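Long-range contacts in 2-oxoglutarate-dependent dioxygenase tropC (Talaromyces stipitatus, PDB 6XJJ), which acts as an iron- and 2-oxoglutarate-dependent dioxygenase in the fungal biosynthesis of tropolones, on the pathway that starts from 3-methylorcinaldehyde: residues A[97-108]-A[164-172]; A[237-245]-A[299-307]. All coordinates share one frame; numbering follows the deposited sequence.

Contact 1: A[97-108]-A[164-172]; sequences KFFDLPLEEKMK and LWPEGLSDK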
ATOM      1  N   LYS A  97      12.972   1.667 -14.579  1.00 79.62           N
ATOM      2  CA  LYS A  97      12.860   2.266 -15.904  1.00 79.87           C
ATOM      3  C   LYS A  97      12.116   3.591 -15.865  1.00 76.77           C
ATOM      4  O   LYS A  97      12.517   4.551 -16.532  1.00 79.18           O
ATOM      5  CB  LYS A  97      12.184   1.298 -16.878  1.00 72.10           C
ATOM      6  CG  LYS A  97      13.142   0.270 -17.464  1.00 94.27           C
ATOM      7  CD  LYS A  97      12.442  -0.813 -18.269  1.00102.08           C
ATOM      8  CE  LYS A  97      13.466  -1.721 -18.934  1.00107.58           C
ATOM      9  NZ  LYS A  97      12.853  -2.870 -19.648  1.00116.40           N
ATOM     10  N   PHE A  98      11.037   3.677 -15.090  1.00 75.77           N
ATOM     11  CA  PHE A  98      10.261   4.913 -15.095  1.00 82.94           C
ATOM     12  C   PHE A  98      11.040   6.059 -14.460  1.00 79.32           C
ATOM     13  O   PHE A  98      11.180   7.133 -15.054  1.00 82.21           O
ATOM     14  CB  PHE A  98       8.930   4.725 -14.377  1.00 73.05           C
ATOM     15  CG  PHE A  98       8.139   5.986 -14.283  1.00 76.94           C
ATOM     16  CD1 PHE A  98       7.390   6.425 -15.359  1.00 88.14           C
ATOM     17  CD2 PHE A  98       8.175   6.756 -13.137  1.00 75.84           C
ATOM     18  CE1 PHE A  98       6.671   7.598 -15.286  1.00 89.09           C
ATOM     19  CE2 PHE A  98       7.459   7.928 -13.058  1.00 80.65           C
ATOM     20  CZ  PHE A  98       6.705   8.353 -14.137  1.00 78.37           C
ATOM     21  N   PHE A  99      11.542   5.860 -13.245  1.00 76.19           N
ATOM     22  CA  PHE A  99      12.212   6.957 -12.570  1.00 80.65           C
ATOM     23  C   PHE A  99      13.568   7.279 -13.185  1.00 80.60           C
ATOM     24  O   PHE A  99      14.063   8.394 -12.994  1.00 79.81           O
ATOM     25  CB  PHE A  99      12.328   6.650 -11.079  1.00 75.13           C
ATOM     26  CG  PHE A  99      11.004   6.665 -10.370  1.00 73.39           C
ATOM     27  CD1 PHE A  99      10.372   7.872 -10.110  1.00 82.83           C
ATOM     28  CD2 PHE A  99      10.398   5.495  -9.948  1.00 71.92           C
ATOM     29  CE1 PHE A  99       9.148   7.909  -9.459  1.00 80.79           C
ATOM     30  CE2 PHE A  99       9.171   5.523  -9.289  1.00 70.27           C
ATOM     31  CZ  PHE A  99       8.548   6.733  -9.047  1.00 76.59           C
ATOM     32  N   ASP A 100      14.157   6.361 -13.956  1.00 83.68           N
ATOM     33  CA  ASP A 100      15.366   6.699 -14.699  1.00 81.26           C
ATOM     34  C   ASP A 100      15.107   7.695 -15.823  1.00 79.55           C
ATOM     35  O   ASP A 100      16.069   8.226 -16.389  1.00 79.45           O
ATOM     36  CB  ASP A 100      16.009   5.434 -15.270  1.00 85.91           C
ATOM     37  CG  ASP A 100      16.711   4.608 -14.207  1.00 85.06           C
ATOM     38  OD1 ASP A 100      16.939   5.137 -13.095  1.00 85.35           O
ATOM     39  OD2 ASP A 100      17.043   3.436 -14.486  1.00 83.24           O
ATOM     40  N   LEU A 101      13.843   7.969 -16.148  1.00 83.07           N
ATOM     41  CA  LEU A 101      13.519   8.901 -17.216  1.00 87.23           C
ATOM     42  C   LEU A 101      13.978  10.315 -16.862  1.00 92.47           C
ATOM     43  O   LEU A 101      14.123  10.657 -15.685  1.00 82.29           O
ATOM     44  CB  LEU A 101      12.014   8.899 -17.481  1.00 85.48           C
ATOM     45  CG  LEU A 101      11.408   7.631 -18.092  1.00 79.28           C
ATOM     46  CD1 LEU A 101       9.882   7.667 -18.052  1.00 78.51           C
ATOM     47  CD2 LEU A 101      11.879   7.468 -19.523  1.00 77.25           C
ATOM     48  N   PRO A 102      14.212  11.158 -17.870  1.00 96.05           N
ATOM     49  CA  PRO A 102      14.521  12.564 -17.589  1.00 94.82           C
ATOM     50  C   PRO A 102      13.396  13.221 -16.809  1.00 93.47           C
ATOM     51  O   PRO A 102      12.224  12.874 -16.958  1.00 87.78           O
ATOM     52  CB  PRO A 102      14.664  13.187 -18.981  1.00 99.95           C
ATOM     53  CG  PRO A 102      15.003  12.056 -19.867  1.00 91.39           C
ATOM     54  CD  PRO A 102      14.291  10.863 -19.312  1.00 85.85           C
ATOM     55  N   LEU A 103      13.757  14.197 -15.977  1.00 98.94           N
ATOM     56  CA  LEU A 103      12.737  14.834 -15.155  1.00 91.51           C
ATOM     57  C   LEU A 103      11.751  15.619 -16.013  1.00 97.73           C
ATOM     58  O   LEU A 103      10.550  15.635 -15.723  1.00101.04           O
ATOM     59  CB  LEU A 103      13.386  15.723 -14.096  1.00100.95           C
ATOM     60  CG  LEU A 103      12.414  16.310 -13.068  1.00 98.62           C
ATOM     61  CD1 LEU A 103      13.047  16.361 -11.692  1.00106.54           C
ATOM     62  CD2 LEU A 103      11.979  17.700 -13.486  1.00 97.36           C
ATOM     63  N   GLU A 104      12.228  16.262 -17.083  1.00101.11           N
ATOM     64  CA  GLU A 104      11.295  16.894 -18.011  1.00 96.33           C
ATOM     65  C   GLU A 104      10.377  15.859 -18.641  1.00 96.36           C
ATOM     66  O   GLU A 104       9.235  16.170 -18.998  1.00 96.64           O
ATOM     67  CB  GLU A 104      12.048  17.648 -19.107  1.00103.49           C
ATOM     68  CG  GLU A 104      12.800  16.754 -20.071  1.00110.93           C
ATOM     69  CD  GLU A 104      13.533  17.555 -21.120  1.00128.18           C
ATOM     70  OE1 GLU A 104      13.210  18.752 -21.277  1.00128.95           O
ATOM     71  OE2 GLU A 104      14.419  16.995 -21.797  1.00132.29           O
ATOM     72  N   GLU A 105      10.870  14.628 -18.796  1.00102.18           N
ATOM     73  CA  GLU A 105      10.087  13.557 -19.405  1.00 95.30           C
ATOM     74  C   GLU A 105       8.965  13.093 -18.481  1.00 88.50           C
ATOM     75  O   GLU A 105       7.838  12.869 -18.932  1.00 85.79           O
ATOM     76  CB  GLU A 105      11.015  12.395 -19.759  1.00104.45           C
ATOM     77  CG  GLU A 105      10.380  11.236 -20.517  1.00111.04           C
ATOM     78  CD  GLU A 105      10.028  11.601 -21.944  1.00116.87           C
ATOM     79  OE1 GLU A 105      10.449  12.693 -22.396  1.00106.00           O
ATOM     80  OE2 GLU A 105       9.356  10.793 -22.621  1.00113.33           O
ATOM     81  N   LYS A 106       9.255  12.945 -17.187  1.00 90.27           N
ATOM     82  CA  LYS A 106       8.226  12.538 -16.235  1.00 86.42           C
ATOM     83  C   LYS A 106       7.184  13.634 -16.053  1.00 90.25           C
ATOM     84  O   LYS A 106       5.984  13.353 -15.966  1.00 88.55           O
ATOM     85  CB  LYS A 106       8.852  12.222 -14.878  1.00 83.11           C
ATOM     86  CG  LYS A 106      10.026  11.281 -14.899  1.00 90.00           C
ATOM     87  CD  LYS A 106      10.623  11.178 -13.510  1.00 88.75           C
ATOM     88  CE  LYS A 106      12.096  10.842 -13.542  1.00 90.12           C
ATOM     89  NZ  LYS A 106      12.684  10.872 -12.173  1.00 93.73           N
ATOM     90  N   MET A 107       7.629  14.887 -15.955  1.00 89.29           N
ATOM     91  CA  MET A 107       6.714  15.998 -15.722  1.00 91.41           C
ATOM     92  C   MET A 107       5.683  16.146 -16.834  1.00 90.96           C
ATOM     93  O   MET A 107       4.659  16.804 -16.622  1.00 83.71           O
ATOM     94  CB  MET A 107       7.512  17.295 -15.557  1.00 87.04           C
ATOM     95  CG  MET A 107       8.334  17.377 -14.266  1.00 89.58           C
ATOM     96  SD  MET A 107       7.336  17.519 -12.763  1.00 85.79           S
ATOM     97  CE  MET A 107       6.659  19.163 -12.950  1.00 90.76           C
ATOM     98  N   LYS A 108       5.919  15.552 -18.009  1.00 88.17           N
ATOM     99  CA  LYS A 108       4.909  15.566 -19.063  1.00 91.99           C
ATOM    100  C   LYS A 108       3.632  14.838 -18.663  1.00 89.00           C
ATOM    101  O   LYS A 108       2.590  15.057 -19.291  1.00 91.49           O
ATOM    102  CB  LYS A 108       5.476  14.966 -20.352  1.00 78.42           C
ATOM    103  CG  LYS A 108       6.337  15.924 -21.166  1.00 95.37           C
ATOM    104  CD  LYS A 108       7.008  15.230 -22.348  1.00106.69           C
ATOM    105  CE  LYS A 108       7.708  16.240 -23.247  1.00108.75           C
ATOM    106  NZ  LYS A 108       8.502  15.606 -24.338  1.00112.85           N
ATOM    107  N   LEU A 164      -2.450   8.137 -16.402  1.00 84.97           N
ATOM    108  CA  LEU A 164      -1.521   8.777 -17.321  1.00 82.81           C
ATOM    109  C   LEU A 164      -0.302   7.886 -17.490  1.00 72.11           C
ATOM    110  O   LEU A 164       0.253   7.389 -16.504  1.00 81.10           O
ATOM    111  CB  LEU A 164      -1.085  10.160 -16.839  1.00 85.96           C
ATOM    112  CG  LEU A 164      -2.153  11.245 -16.716  1.00 79.28           C
ATOM    113  CD1 LEU A 164      -1.478  12.571 -16.390  1.00 86.34           C
ATOM    114  CD2 LEU A 164      -2.999  11.352 -17.965  1.00 92.45           C
ATOM    115  N   TRP A 165       0.118   7.700 -18.736  1.00 80.18           N
ATOM    116  CA  TRP A 165       1.187   6.767 -19.023  1.00 81.86           C
ATOM    117  C   TRP A 165       2.314   7.463 -19.775  1.00 71.68           C
ATOM    118  O   TRP A 165       2.053   8.302 -20.643  1.00 69.60           O
ATOM    119  CB  TRP A 165       0.676   5.585 -19.855  1.00 76.30           C
ATOM    120  CG  TRP A 165      -0.372   4.748 -19.152  1.00 67.44           C
ATOM    121  CD1 TRP A 165      -1.715   4.763 -19.380  1.00 69.04           C
ATOM    122  CD2 TRP A 165      -0.159   3.810 -18.086  1.00 71.77           C
ATOM    123  NE1 TRP A 165      -2.351   3.880 -18.544  1.00 74.69           N
ATOM    124  CE2 TRP A 165      -1.419   3.284 -17.735  1.00 74.53           C
ATOM    125  CE3 TRP A 165       0.975   3.360 -17.399  1.00 71.41           C
ATOM    126  CZ2 TRP A 165      -1.578   2.328 -16.727  1.00 75.74           C
ATOM    127  CZ3 TRP A 165       0.816   2.412 -16.398  1.00 69.96           C
ATOM    128  CH2 TRP A 165      -0.450   1.906 -16.074  1.00 78.98           C
ATOM    129  N   PRO A 166       3.569   7.133 -19.474  1.00 75.88           N
ATOM    130  CA  PRO A 166       4.685   7.835 -20.120  1.00 65.07           C
ATOM    131  C   PRO A 166       4.817   7.449 -21.587  1.00 78.54           C
ATOM    132  O   PRO A 166       4.914   6.267 -21.929  1.00 79.70           O
ATOM    133  CB  PRO A 166       5.902   7.386 -19.304  1.00 73.73           C
ATOM    134  CG  PRO A 166       5.523   6.052 -18.774  1.00 76.70           C
ATOM    135  CD  PRO A 166       4.041   6.109 -18.523  1.00 77.59           C
ATOM    136  N   GLU A 167       4.830   8.463 -22.454  1.00 74.36           N
ATOM    137  CA  GLU A 167       4.942   8.224 -23.888  1.00 71.39           C
ATOM    138  C   GLU A 167       6.236   7.506 -24.251  1.00 80.97           C
ATOM    139  O   GLU A 167       6.279   6.768 -25.242  1.00 88.90           O
ATOM    140  CB  GLU A 167       4.872   9.543 -24.651  1.00 80.05           C
ATOM    141  CG  GLU A 167       5.996  10.509 -24.298  1.00100.08           C
ATOM    142  CD  GLU A 167       5.909  11.806 -25.072  1.00102.42           C
ATOM    143  OE1 GLU A 167       5.172  11.844 -26.078  1.00110.82           O
ATOM    144  OE2 GLU A 167       6.589  12.782 -24.689  1.00112.97           O
ATOM    145  N   GLY A 168       7.301   7.731 -23.494  1.00 79.55           N
ATOM    146  CA  GLY A 168       8.603   7.197 -23.830  1.00 70.12           C
ATOM    147  C   GLY A 168       8.845   5.750 -23.467  1.00 75.85           C
ATOM    148  O   GLY A 168       9.951   5.247 -23.696  1.00 70.06           O
ATOM    149  N   LEU A 169       7.857   5.062 -22.898  1.00 85.04           N
ATOM    150  CA  LEU A 169       7.966   3.643 -22.586  1.00 79.89           C
ATOM    151  C   LEU A 169       6.911   2.853 -23.355  1.00 84.18           C
ATOM    152  O   LEU A 169       5.797   3.337 -23.586  1.00 82.28           O
ATOM    153  CB  LEU A 169       7.822   3.392 -21.074  1.00 70.66           C
ATOM    154  CG  LEU A 169       8.892   4.020 -20.173  1.00 78.28           C
ATOM    155  CD1 LEU A 169       8.631   3.694 -18.700  1.00 74.11           C
ATOM    156  CD2 LEU A 169      10.290   3.586 -20.578  1.00 69.77           C
ATOM    157  N   SER A 170       7.277   1.640 -23.757  1.00 73.26           N
ATOM    158  CA  SER A 170       6.369   0.761 -24.474  1.00 86.90           C
ATOM    159  C   SER A 170       5.399   0.096 -23.506  1.00 87.16           C
ATOM    160  O   SER A 170       5.712  -0.114 -22.333  1.00 79.34           O
ATOM    161  CB  SER A 170       7.152  -0.312 -25.235  1.00 79.54           C
ATOM    162  OG  SER A 170       7.851  -1.165 -24.346  1.00 81.46           O
ATOM    163  N   ASP A 171       4.205  -0.236 -24.011  1.00 82.90           N
ATOM    164  CA  ASP A 171       3.266  -1.007 -23.204  1.00 77.41           C
ATOM    165  C   ASP A 171       3.948  -2.226 -22.604  1.00 82.87           C
ATOM    166  O   ASP A 171       3.699  -2.584 -21.448  1.00 80.98           O
ATOM    167  CB  ASP A 171       2.061  -1.424 -24.050  1.00 83.64           C
ATOM    168  CG  ASP A 171       1.097  -0.284 -24.291  1.00101.81           C
ATOM    169  OD1 ASP A 171       1.181   0.730 -23.560  1.00 91.42           O
ATOM    170  OD2 ASP A 171       0.249  -0.400 -25.201  1.00101.87           O
ATOM    171  N   LYS A 172       4.840  -2.854 -23.373  1.00 94.28           N
ATOM    172  CA  LYS A 172       5.482  -4.088 -22.937  1.00 80.76           C
ATOM    173  C   LYS A 172       6.488  -3.835 -21.823  1.00 77.83           C
ATOM    174  O   LYS A 172       6.638  -4.666 -20.919  1.00 75.54           O
ATOM    175  CB  LYS A 172       6.146  -4.757 -24.140  1.00 79.83           C
ATOM    176  CG  LYS A 172       6.780  -6.102 -23.860  1.00 82.47           C
ATOM    177  CD  LYS A 172       7.079  -6.831 -25.158  1.00100.54           C
ATOM    178  CE  LYS A 172       7.615  -8.224 -24.903  1.00107.37           C
ATOM    179  NZ  LYS A 172       7.608  -9.030 -26.154  1.00105.31           N
TER

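Contact 2: A[237-245]-A[299-307]; sequences QFGVGDHTD and SARHRVYIT. With FE (Fe (III) ion), chain B.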
ATOM      1  N   GLN A 237      14.382  15.808   7.718  1.00 87.68           N
ATOM      2  CA  GLN A 237      13.842  15.400   6.429  1.00 86.77           C
ATOM      3  C   GLN A 237      13.720  13.887   6.424  1.00 84.39           C
ATOM      4  O   GLN A 237      14.628  13.187   6.884  1.00 83.90           O
ATOM      5  CB  GLN A 237      14.750  15.837   5.276  1.00 77.44           C
ATOM      6  CG  GLN A 237      14.071  15.863   3.929  1.00 81.65           C
ATOM      7  CD  GLN A 237      14.980  16.375   2.835  1.00 85.65           C
ATOM      8  OE1 GLN A 237      16.189  16.517   3.032  1.00106.26           O
ATOM      9  NE2 GLN A 237      14.390  16.760   1.710  1.00 86.45           N
ATOM     10  N   PHE A 238      12.597  13.370   5.933  1.00 83.80           N
ATOM     11  CA  PHE A 238      12.476  11.929   5.799  1.00 87.17           C
ATOM     12  C   PHE A 238      12.160  11.562   4.359  1.00 86.76           C
ATOM     13  O   PHE A 238      11.881  12.417   3.515  1.00 81.94           O
ATOM     14  CB  PHE A 238      11.396  11.304   6.701  1.00 74.16           C
ATOM     15  CG  PHE A 238      11.505  11.650   8.161  1.00 71.19           C
ATOM     16  CD1 PHE A 238      11.805  12.928   8.590  1.00 81.92           C
ATOM     17  CD2 PHE A 238      11.501  10.632   9.099  1.00 77.71           C
ATOM     18  CE1 PHE A 238      11.927  13.214   9.922  1.00 66.97           C
ATOM     19  CE2 PHE A 238      11.655  10.912  10.434  1.00 75.48           C
ATOM     20  CZ  PHE A 238      11.871  12.201  10.843  1.00 64.88           C
ATOM     21  N   GLY A 239      12.234  10.259   4.093  1.00 90.82           N
ATOM     22  CA  GLY A 239      11.709   9.702   2.868  1.00 77.87           C
ATOM     23  C   GLY A 239      10.225   9.965   2.779  1.00 76.39           C
ATOM     24  O   GLY A 239       9.732  10.491   1.778  1.00 77.80           O
ATOM     25  N   VAL A 240       9.504   9.593   3.833  1.00 79.05           N
ATOM     26  CA  VAL A 240       8.109   9.971   4.017  1.00 86.16           C
ATOM     27  C   VAL A 240       7.914  10.206   5.506  1.00 77.82           C
ATOM     28  O   VAL A 240       8.348   9.393   6.328  1.00 79.11           O
ATOM     29  CB  VAL A 240       7.126   8.893   3.514  1.00 79.57           C
ATOM     30  CG1 VAL A 240       5.696   9.393   3.626  1.00 72.20           C
ATOM     31  CG2 VAL A 240       7.450   8.470   2.082  1.00 79.07           C
ATOM     32  N   GLY A 241       7.279  11.307   5.852  1.00 69.43           N
ATOM     33  CA  GLY A 241       7.135  11.666   7.242  1.00 77.74           C
ATOM     34  C   GLY A 241       5.999  10.957   7.946  1.00 72.74           C
ATOM     35  O   GLY A 241       5.190  10.247   7.349  1.00 84.46           O
ATOM     36  N   ASP A 242       5.962  11.179   9.256  1.00 72.22           N
ATOM     37  CA  ASP A 242       4.957  10.592  10.131  1.00 73.53           C
ATOM     38  C   ASP A 242       3.553  10.824   9.596  1.00 76.01           C
ATOM     39  O   ASP A 242       3.094  11.965   9.488  1.00 77.49           O
ATOM     40  CB  ASP A 242       5.106  11.194  11.529  1.00 67.84           C
ATOM     41  CG  ASP A 242       4.179  10.562  12.547  1.00 87.14           C
ATOM     42  OD1 ASP A 242       3.290   9.782  12.155  1.00 90.10           O
ATOM     43  OD2 ASP A 242       4.368  10.813  13.755  1.00 81.43           O
ATOM     44  N   HIS A 243       2.870   9.730   9.269  1.00 82.18           N
ATOM     45  CA  HIS A 243       1.492   9.801   8.813  1.00 77.98           C
ATOM     46  C   HIS A 243       0.780   8.517   9.206  1.00 73.13           C
ATOM     47  O   HIS A 243       1.398   7.547   9.659  1.00 76.93           O
ATOM     48  CB  HIS A 243       1.406   9.993   7.297  1.00 68.31           C
ATOM     49  CG  HIS A 243       1.845   8.795   6.517  1.00 72.07           C
ATOM     50  ND1 HIS A 243       3.169   8.439   6.372  1.00 79.92           N
ATOM     51  CD2 HIS A 243       1.130   7.865   5.847  1.00 75.35           C
ATOM     52  CE1 HIS A 243       3.250   7.346   5.637  1.00 74.78           C
ATOM     53  NE2 HIS A 243       2.026   6.973   5.312  1.00 90.02           N
ATOM     54  N   THR A 244      -0.536   8.534   9.045  1.00 77.81           N
ATOM     55  CA  THR A 244      -1.326   7.323   8.914  1.00 75.18           C
ATOM     56  C   THR A 244      -1.874   7.264   7.497  1.00 71.06           C
ATOM     57  O   THR A 244      -2.014   8.285   6.815  1.00 54.75           O
ATOM     58  CB  THR A 244      -2.492   7.274   9.906  1.00 73.12           C
ATOM     59  OG1 THR A 244      -3.399   8.348   9.636  1.00 76.51           O
ATOM     60  CG2 THR A 244      -1.992   7.384  11.318  1.00 59.74           C
ATOM     61  N   ASP A 245      -2.185   6.052   7.059  1.00 73.44           N
ATOM     62  CA  ASP A 245      -2.893   5.863   5.806  1.00 64.59           C
ATOM     63  C   ASP A 245      -4.379   6.074   6.057  1.00 69.10           C
ATOM     64  O   ASP A 245      -4.900   5.684   7.106  1.00 74.50           O
ATOM     65  CB  ASP A 245      -2.638   4.467   5.248  1.00 69.91           C
ATOM     66  CG  ASP A 245      -1.179   4.239   4.876  1.00 84.45           C
ATOM     67  OD1 ASP A 245      -0.409   5.219   4.782  1.00 73.05           O
ATOM     68  OD2 ASP A 245      -0.795   3.069   4.674  1.00 75.62           O
ATOM     69  N   SER A 299      -4.947   1.609  13.009  1.00 65.92           N
ATOM     70  CA  SER A 299      -4.150   2.399  12.072  1.00 70.94           C
ATOM     71  C   SER A 299      -3.007   3.052  12.845  1.00 71.20           C
ATOM     72  O   SER A 299      -3.242   3.886  13.726  1.00 72.60           O
ATOM     73  CB  SER A 299      -4.993   3.464  11.366  1.00 70.28           C
ATOM     74  OG  SER A 299      -4.190   4.230  10.477  1.00 71.24           O
ATOM     75  N   ALA A 300      -1.776   2.683  12.504  1.00 65.28           N
ATOM     76  CA  ALA A 300      -0.595   3.070  13.255  1.00 63.10           C
ATOM     77  C   ALA A 300       0.240   4.062  12.457  1.00 72.66           C
ATOM     78  O   ALA A 300       0.380   3.937  11.237  1.00 59.93           O
ATOM     79  CB  ALA A 300       0.257   1.846  13.614  1.00 67.70           C
ATOM     80  N   ARG A 301       0.788   5.051  13.152  1.00 77.00           N
ATOM     81  CA  ARG A 301       1.727   5.978  12.539  1.00 67.55           C
ATOM     82  C   ARG A 301       2.967   5.248  12.032  1.00 73.39           C
ATOM     83  O   ARG A 301       3.413   4.256  12.617  1.00 72.35           O
ATOM     84  CB  ARG A 301       2.089   7.061  13.561  1.00 84.25           C
ATOM     85  CG  ARG A 301       0.991   8.121  13.699  1.00 88.15           C
ATOM     86  CD  ARG A 301       1.061   8.981  14.955  1.00 92.60           C
ATOM     87  NE  ARG A 301       2.367   9.585  15.219  1.00101.14           N
ATOM     88  CZ  ARG A 301       3.062   9.430  16.348  1.00 94.38           C
ATOM     89  NH1 ARG A 301       2.574   8.730  17.360  1.00 92.43           N
ATOM     90  NH2 ARG A 301       4.242  10.013  16.485  1.00 81.80           N
ATOM     91  N   HIS A 302       3.499   5.725  10.909  1.00 63.40           N
ATOM     92  CA  HIS A 302       4.690   5.140  10.314  1.00 58.47           C
ATOM     93  C   HIS A 302       5.339   6.173   9.409  1.00 65.29           C
ATOM     94  O   HIS A 302       4.726   7.181   9.044  1.00 67.20           O
ATOM     95  CB  HIS A 302       4.371   3.853   9.535  1.00 83.85           C
ATOM     96  CG  HIS A 302       3.359   4.026   8.440  1.00 70.41           C
ATOM     97  ND1 HIS A 302       2.002   4.071   8.681  1.00 68.28           N
ATOM     98  CD2 HIS A 302       3.506   4.158   7.098  1.00 67.95           C
ATOM     99  CE1 HIS A 302       1.357   4.223   7.537  1.00 66.56           C
ATOM    100  NE2 HIS A 302       2.246   4.282   6.561  1.00 64.62           N
ATOM    101  N   ARG A 303       6.595   5.906   9.054  1.00 65.53           N
ATOM    102  CA  ARG A 303       7.405   6.831   8.270  1.00 69.32           C
ATOM    103  C   ARG A 303       8.575   6.051   7.683  1.00 79.06           C
ATOM    104  O   ARG A 303       8.778   4.872   7.990  1.00 68.84           O
ATOM    105  CB  ARG A 303       7.889   7.994   9.135  1.00 82.36           C
ATOM    106  CG  ARG A 303       8.777   7.546  10.278  1.00 81.23           C
ATOM    107  CD  ARG A 303       9.183   8.695  11.149  1.00 83.09           C
ATOM    108  NE  ARG A 303      10.094   8.276  12.209  1.00 97.27           N
ATOM    109  CZ  ARG A 303      10.530   9.076  13.174  1.00 80.85           C
ATOM    110  NH1 ARG A 303      10.131  10.339  13.215  1.00 73.60           N
ATOM    111  NH2 ARG A 303      11.354   8.612  14.103  1.00 79.20           N
ATOM    112  N   VAL A 304       9.358   6.727   6.845  1.00 80.10           N
ATOM    113  CA  VAL A 304      10.526   6.134   6.206  1.00 79.64           C
ATOM    114  C   VAL A 304      11.654   7.147   6.332  1.00 81.15           C
ATOM    115  O   VAL A 304      11.603   8.214   5.708  1.00 87.69           O
ATOM    116  CB  VAL A 304      10.272   5.783   4.731  1.00 85.56           C
ATOM    117  CG1 VAL A 304      11.484   5.081   4.124  1.00 80.76           C
ATOM    118  CG2 VAL A 304       9.023   4.936   4.581  1.00 85.97           C
ATOM    119  N   TYR A 305      12.668   6.826   7.135  1.00 76.99           N
ATOM    120  CA  TYR A 305      13.812   7.718   7.245  1.00 93.75           C
ATOM    121  C   TYR A 305      14.767   7.525   6.069  1.00 83.20           C
ATOM    122  O   TYR A 305      14.690   6.547   5.322  1.00 79.50           O
ATOM    123  CB  TYR A 305      14.554   7.515   8.568  1.00 80.44           C
ATOM    124  CG  TYR A 305      15.070   6.117   8.831  1.00 72.53           C
ATOM    125  CD1 TYR A 305      16.268   5.678   8.282  1.00 75.87           C
ATOM    126  CD2 TYR A 305      14.387   5.257   9.681  1.00 72.92           C
ATOM    127  CE1 TYR A 305      16.750   4.400   8.539  1.00 79.19           C
ATOM    128  CE2 TYR A 305      14.861   3.985   9.948  1.00 73.58           C
ATOM    129  CZ  TYR A 305      16.045   3.559   9.375  1.00 81.92           C
ATOM    130  OH  TYR A 305      16.520   2.291   9.638  1.00 79.85           O
ATOM    131  N   ILE A 306      15.666   8.486   5.905  1.00 93.54           N
ATOM    132  CA  ILE A 306      16.572   8.510   4.763  1.00 86.11           C
ATOM    133  C   ILE A 306      17.781   7.644   5.082  1.00 75.29           C
ATOM    134  O   ILE A 306      18.240   7.590   6.227  1.00 82.21           O
ATOM    135  CB  ILE A 306      16.986   9.952   4.420  1.00 81.24           C
ATOM    136  CG1 ILE A 306      15.745  10.789   4.092  1.00 78.39           C
ATOM    137  CG2 ILE A 306      17.948   9.959   3.228  1.00 80.18           C
ATOM    138  CD1 ILE A 306      16.003  12.269   3.978  1.00 87.05           C
ATOM    139  N   THR A 307      18.291   6.952   4.068  1.00 88.27           N
ATOM    140  CA  THR A 307      19.449   6.082   4.210  1.00 88.72           C
ATOM    141  C   THR A 307      20.426   6.375   3.081  1.00 90.33           C
ATOM    142  O   THR A 307      20.168   7.200   2.199  1.00 85.92           O
ATOM    143  CB  THR A 307      19.058   4.597   4.184  1.00 87.21           C
ATOM    144  OG1 THR A 307      18.422   4.287   2.937  1.00 96.64           O
ATOM    145  CG2 THR A 307      18.120   4.254   5.333  1.00 82.85           C
TER
HETATM  146 FE    FE B1000       1.952   5.032   4.190  1.00 83.53          FE

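Contact 1: A[97-108]-A[164-172]
The F98 ring meets P166 edge-on: CG of the proline lies in the plane of the ring, 3.9 Å from F98 CD1, and L169 CD1 also sits near that plane at the rim. F99 CE1 is at the edge as well, while the F99 ring turns a face to its neighbour, with F98 CD2 over its centre. Beyond the two segments, the rings of F174 and F142 also meet F98, F174 being turned only slightly from it. The contact presses a type I beta turn, P166 to L169, against the end of helix 85-99 and the short helix 103-107 in the N-terminal part of the dioxygenase.

L101 continues the apolar patch. Its CD1 branch reaches both ends of the turn, 4.2 Å from P166 CB and the same from L169 CD1, and its side chain crosses the proline at about a right angle. L169 works through CD1 too, which lies 4.1 Å from F98 CA and so touches the helix backbone rather than the ring face.

Farther out the contact becomes polar. E105 has its CG anti to the backbone N (chi1 -175°) and then bends at chi2, which brings OE2 to 3.8 Å from E167 CG. The two carboxylates are nearly parallel, with E105 OE2 and E167 OE2 4.0 Å apart, a pairing likely to be mildly unfavourable. K108 may offset some of that cost: its extended chain runs obliquely past E167, and NZ makes a weak salt bridge to E167 OE2 at 3.4 Å.

Contact 2: A[237-245]-A[299-307]
H243 and H302 bring their imidazoles together at the iron, the ring planes at 62° to each other. Both have CG tucked between the backbone N and the carbonyl carbon (chi1 69° and 57°), which swings the two rings off neighbouring strands to the same metal. H243 NE2 binds iron at 2.2 Å and H302 NE2 at 2.5 Å. The far nitrogens fix the ring rotation: H243 ND1 donates in its ring plane to G241 O at 2.9 Å, and H302 ND1 does likewise to A300 O at 3.0 Å. D245 supplies the third ligand, OD1 at 2.4 Å from iron, while N284 and S250 hold its OD2.

This is the HxD...H facial triad of the jelly-roll (double-stranded beta-helix) oxygenases. Its histidines form an antiparallel hydrogen-bonded pair, as do V240 and V304, with a one-residue register shift between; D245 follows in the loop. V304 O receives N-H from both G239 (weakly) and V240, marking a classic beta bulge.

Beyond the metal, R301 bends at chi3 and grips D242 side-on: NE and NH2 both point to OD2, on its syn lone pair, each at 2.8 Å. R303, its CG also between backbone N and carbonyl carbon and its chain extended to NE, lays its guanidinium alongside F238, inclined to the ring, with F238 CE2 over one face, 3.5 Å from R303 CZ. E262 pairs with R303 NE, and W271 adds a cation-pi contact. At the far end, I306 CG1 packs on the G239 backbone and its CD1 reaches Q237 CB.

How the contacts relate
Contact 2 lies nearer the middle of the chain and contact 1 toward its surface, their centres about 27 Å apart and their nearest atoms about 11 Å, with no touch between them. They share no helix or strand: 97-108 and 164-172 bring helix ends and a turn together in the N-terminal region, whereas 237-245 and 299-307 pair short strands in the catalytic part. Their chemistry follows their place. Contact 1 buries some 342 Å² and relies on side-chain packing, with one weak salt bridge across its outer margin. Contact 2 buries 813 Å² and adds backbone hydrogen bonds, a two-nitrogen arginine-aspartate grip and ligation of iron.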